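Long-range contact in muramoyltetrapeptide carboxypeptidase (Oxalobacter formigenes OXCC13, PDB 6UUK), which probably acts as a serine-type LD-carboxypeptidase of the S66 family, trimming the terminal D-alanine from muramoyl tetrapeptides of the bacterial cell wall: residues Ala111-Ala122 with Lys140-Val149. Sequence-based numbering, arbitrary orientation.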
loop_
_atom_site.group_PDB
_atom_site.type_symbol
_atom_site.label_atom_id
_atom_site.label_comp_id
_atom_site.label_asym_id
_atom_site.label_seq_id
_atom_site.Cartn_x
_atom_site.Cartn_y
_atom_site.Cartn_z
ATOM N N ALA B 111 -8.225 22.454 18.946
ATOM C CA ALA B 111 -8.065 23.533 17.976
ATOM C C ALA B 111 -9.331 23.746 17.157
ATOM O O ALA B 111 -9.608 24.873 16.730
ATOM C CB ALA B 111 -6.880 23.242 17.056
ATOM N N ALA B 112 -10.107 22.685 16.928
ATOM C CA ALA B 112 -11.353 22.809 16.182
ATOM C C ALA B 112 -12.458 23.478 16.987
ATOM O O ALA B 112 -13.533 23.733 16.434
ATOM C CB ALA B 112 -11.820 21.433 15.706
ATOM N N THR B 113 -12.226 23.764 18.267
ATOM C CA THR B 113 -13.214 24.411 19.118
ATOM C C THR B 113 -12.848 25.845 19.471
ATOM O O THR B 113 -13.599 26.500 20.201
ATOM C CB THR B 113 -13.416 23.604 20.405
ATOM O OG1 THR B 113 -12.148 23.373 21.032
ATOM C CG2 THR B 113 -14.078 22.270 20.099
ATOM N N ASN B 114 -11.724 26.350 18.980
ATOM C CA ASN B 114 -11.313 27.714 19.287
ATOM C C ASN B 114 -11.994 28.684 18.327
ATOM O O ASN B 114 -11.823 28.551 17.110
ATOM C CB ASN B 114 -9.799 27.851 19.195
ATOM C CG ASN B 114 -9.295 29.155 19.779
ATOM O OD1 ASN B 114 -9.232 30.174 19.093
ATOM N ND2 ASN B 114 -8.932 29.129 21.057
ATOM N N PRO B 115 -12.768 29.653 18.820
ATOM C CA PRO B 115 -13.474 30.566 17.906
ATOM C C PRO B 115 -12.550 31.472 17.109
ATOM O O PRO B 115 -12.965 31.972 16.056
ATOM C CB PRO B 115 -14.373 31.385 18.844
ATOM C CG PRO B 115 -14.456 30.578 20.107
ATOM C CD PRO B 115 -13.139 29.882 20.226
ATOM N N ASP B 116 -11.325 31.702 17.571
ATOM C CA ASP B 116 -10.382 32.566 16.875
ATOM C C ASP B 116 -9.590 31.836 15.798
ATOM O O ASP B 116 -8.745 32.457 15.143
ATOM C CB ASP B 116 -9.417 33.206 17.879
ATOM C CG ASP B 116 -10.135 33.963 18.977
ATOM O OD1 ASP B 116 -11.179 34.584 18.690
ATOM O OD2 ASP B 116 -9.657 33.933 20.132
ATOM N N VAL B 117 -9.840 30.546 15.597
ATOM C CA VAL B 117 -9.125 29.741 14.614
ATOM C C VAL B 117 -10.036 29.507 13.417
ATOM O O VAL B 117 -11.215 29.169 13.581
ATOM C CB VAL B 117 -8.659 28.406 15.221
ATOM C CG1 VAL B 117 -8.180 27.460 14.132
ATOM C CG2 VAL B 117 -7.558 28.646 16.244
ATOM N N LYS B 118 -9.494 29.690 12.218
ATOM C CA LYS B 118 -10.226 29.448 10.981
ATOM C C LYS B 118 -9.568 28.406 10.094
ATOM O O LYS B 118 -10.269 27.619 9.451
ATOM C CB LYS B 118 -10.387 30.763 10.201
ATOM C CG LYS B 118 -11.361 30.686 9.038
ATOM C CD LYS B 118 -11.669 32.070 8.493
ATOM C CE LYS B 118 -12.247 32.968 9.576
ATOM N NZ LYS B 118 -12.536 34.340 9.074
ATOM N N ILE B 119 -8.239 28.371 10.045
ATOM C CA ILE B 119 -7.492 27.402 9.253
ATOM C C ILE B 119 -6.708 26.507 10.202
ATOM O O ILE B 119 -6.178 26.975 11.216
ATOM C CB ILE B 119 -6.553 28.098 8.249
ATOM C CG1 ILE B 119 -7.327 29.115 7.408
ATOM C CG2 ILE B 119 -5.869 27.078 7.347
ATOM C CD1 ILE B 119 -6.457 29.900 6.453
ATOM N N VAL B 120 -6.643 25.218 9.878
ATOM C CA VAL B 120 -5.903 24.239 10.665
ATOM C C VAL B 120 -4.895 23.565 9.746
ATOM O O VAL B 120 -5.280 22.892 8.781
ATOM C CB VAL B 120 -6.835 23.204 11.314
ATOM C CG1 VAL B 120 -6.021 22.124 12.002
ATOM C CG2 VAL B 120 -7.773 23.880 12.302
ATOM N N ILE B 121 -3.611 23.741 10.044
ATOM C CA ILE B 121 -2.527 23.221 9.220
ATOM C C ILE B 121 -1.813 22.113 9.983
ATOM O O ILE B 121 -1.645 22.193 11.206
ATOM C CB ILE B 121 -1.548 24.339 8.805
ATOM C CG1 ILE B 121 -0.462 23.794 7.875
ATOM C CG2 ILE B 121 -0.938 25.012 10.029
ATOM C CD1 ILE B 121 0.405 24.865 7.253
ATOM N N ALA B 122 -1.409 21.073 9.260
ATOM C CA ALA B 122 -0.688 19.954 9.846
ATOM C C ALA B 122 0.809 20.237 9.866
ATOM O O ALA B 122 1.337 20.964 9.021
ATOM C CB ALA B 122 -0.964 18.666 9.070
ATOM N N LYS B 140 -17.994 15.757 14.596
ATOM C CA LYS B 140 -17.729 17.015 15.283
ATOM C C LYS B 140 -16.823 17.918 14.457
ATOM O O LYS B 140 -16.977 19.145 14.486
ATOM C CB LYS B 140 -17.100 16.733 16.649
ATOM C CG LYS B 140 -16.743 17.969 17.461
ATOM C CD LYS B 140 -17.906 18.422 18.329
ATOM C CE LYS B 140 -17.471 19.503 19.305
ATOM N NZ LYS B 140 -18.557 19.867 20.257
ATOM N N LEU B 141 -15.881 17.332 13.713
ATOM C CA LEU B 141 -14.964 18.131 12.906
ATOM C C LEU B 141 -15.665 18.731 11.695
ATOM O O LEU B 141 -15.374 19.867 11.303
ATOM C CB LEU B 141 -13.777 17.275 12.467
ATOM C CG LEU B 141 -12.803 16.862 13.568
ATOM C CD1 LEU B 141 -11.822 15.827 13.046
ATOM C CD2 LEU B 141 -12.069 18.083 14.095
ATOM N N ALA B 142 -16.587 17.981 11.084
ATOM C CA ALA B 142 -17.312 18.501 9.931
ATOM C C ALA B 142 -18.187 19.688 10.309
ATOM O O ALA B 142 -18.411 20.581 9.484
ATOM C CB ALA B 142 -18.159 17.395 9.300
ATOM N N LYS B 143 -18.684 19.720 11.545
ATOM C CA LYS B 143 -19.474 20.839 12.035
ATOM C C LYS B 143 -18.623 21.954 12.627
ATOM O O LYS B 143 -19.160 23.025 12.933
ATOM C CB LYS B 143 -20.476 20.359 13.090
ATOM C CG LYS B 143 -21.461 19.316 12.593
ATOM C CD LYS B 143 -22.422 18.909 13.698
ATOM C CE LYS B 143 -23.420 17.870 13.216
ATOM N NZ LYS B 143 -24.372 17.480 14.291
ATOM N N SER B 144 -17.317 21.732 12.795
ATOM C CA SER B 144 -16.466 22.750 13.401
ATOM C C SER B 144 -16.291 23.957 12.490
ATOM O O SER B 144 -16.048 25.068 12.976
ATOM C CB SER B 144 -15.102 22.153 13.752
ATOM O OG SER B 144 -15.239 21.050 14.631
ATOM N N GLY B 145 -16.411 23.767 11.179
ATOM C CA GLY B 145 -16.232 24.853 10.239
ATOM C C GLY B 145 -14.797 25.255 9.989
ATOM O O GLY B 145 -14.563 26.322 9.409
ATOM N N LYS B 146 -13.832 24.441 10.404
ATOM C CA LYS B 146 -12.429 24.768 10.204
ATOM C C LYS B 146 -11.973 24.355 8.810
ATOM O O LYS B 146 -12.540 23.452 8.188
ATOM C CB LYS B 146 -11.561 24.084 11.262
ATOM C CG LYS B 146 -11.990 24.369 12.692
ATOM C CD LYS B 146 -12.040 25.863 12.966
ATOM C CE LYS B 146 -12.530 26.148 14.377
ATOM N NZ LYS B 146 -12.654 27.608 14.636
ATOM N N LEU B 147 -10.937 25.032 8.322
ATOM C CA LEU B 147 -10.378 24.776 6.995
ATOM C C LEU B 147 -9.072 24.012 7.183
ATOM O O LEU B 147 -8.010 24.598 7.393
ATOM C CB LEU B 147 -10.172 26.080 6.230
ATOM C CG LEU B 147 -11.342 26.624 5.401
ATOM C CD1 LEU B 147 -12.595 26.829 6.242
ATOM C CD2 LEU B 147 -10.943 27.920 4.711
ATOM N N PHE B 148 -9.158 22.686 7.106
ATOM C CA PHE B 148 -7.996 21.831 7.302
ATOM C C PHE B 148 -7.176 21.752 6.021
ATOM O O PHE B 148 -7.721 21.523 4.936
ATOM C CB PHE B 148 -8.431 20.432 7.738
ATOM C CG PHE B 148 -9.138 20.400 9.063
ATOM C CD1 PHE B 148 -8.434 20.170 10.233
ATOM C CD2 PHE B 148 -10.507 20.600 9.139
ATOM C CE1 PHE B 148 -9.081 20.140 11.455
ATOM C CE2 PHE B 148 -11.160 20.571 10.358
ATOM C CZ PHE B 148 -10.446 20.341 11.516
ATOM N N VAL B 149 -5.864 21.943 6.146
ATOM C CA VAL B 149 -4.946 21.857 5.018
ATOM C C VAL B 149 -3.837 20.873 5.361
ATOM O O VAL B 149 -3.528 20.638 6.534
ATOM C CB VAL B 149 -4.356 23.235 4.636
ATOM C CG1 VAL B 149 -5.467 24.222 4.310
ATOM C CG2 VAL B 149 -3.479 23.768 5.749
#
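Lys-146 reaches from its own loop into the turns between Ala-111 and Val-117, where its ammonium group donates to Asn-114 O. NZ lies 2.8 Å from that oxygen, tilted 29° from the carbonyl plane, and Val-117 N reaches the same oxygen from the opposite face. NZ is also modelled implausibly close to Val-117 O, so this second interaction is doubtful. CG packs on Ala-112 CA; beyond it a bend at chi2 (-56°) carries CD and CE in toward the turns, CE passing close to Ala-112 O. A long, flexible lysine suits this place, its methylenes covering apolar atoms while its ammonium end supplies a donor for the turn carbonyl of Asn-114.

Beyond the turns the backbones pair as parallel strands. Leu-147 N donates to Lys-118 O (2.9 Å), Leu-147 O accepts from Val-120 N, and Val-149 N bonds to Val-120 O (2.9 Å). These are neighbouring central strands of the N-terminal domain's sheet, strand 55-59 flanking 119-122 on its other edge; they run toward the predicted nucleophile Ser-152, just past 147-150.

Apolar side chains alternate between the faces. Val-120 and Phe-148 point the same way, CG1 meeting ring atom CD1 at 3.6 Å beneath helix 155-163, whose Phe-157 also meets the ring. On the other face, Val-149 CG2 sits 3.7 Å from Ile-121 CB, and Met-195 of helix 185-196 touches Ile-119 and Leu-147; beta-branched Ile and Val suit extended strands, and Leu-147 adds apolar bulk. Farther back, small Ala-112 lets the turn after helix 101-111 approach the end of helix 138-142, its CB touching Leu-141 CD2 (3.7 Å) and Ser-144 OG, which donates to Lys-140 O.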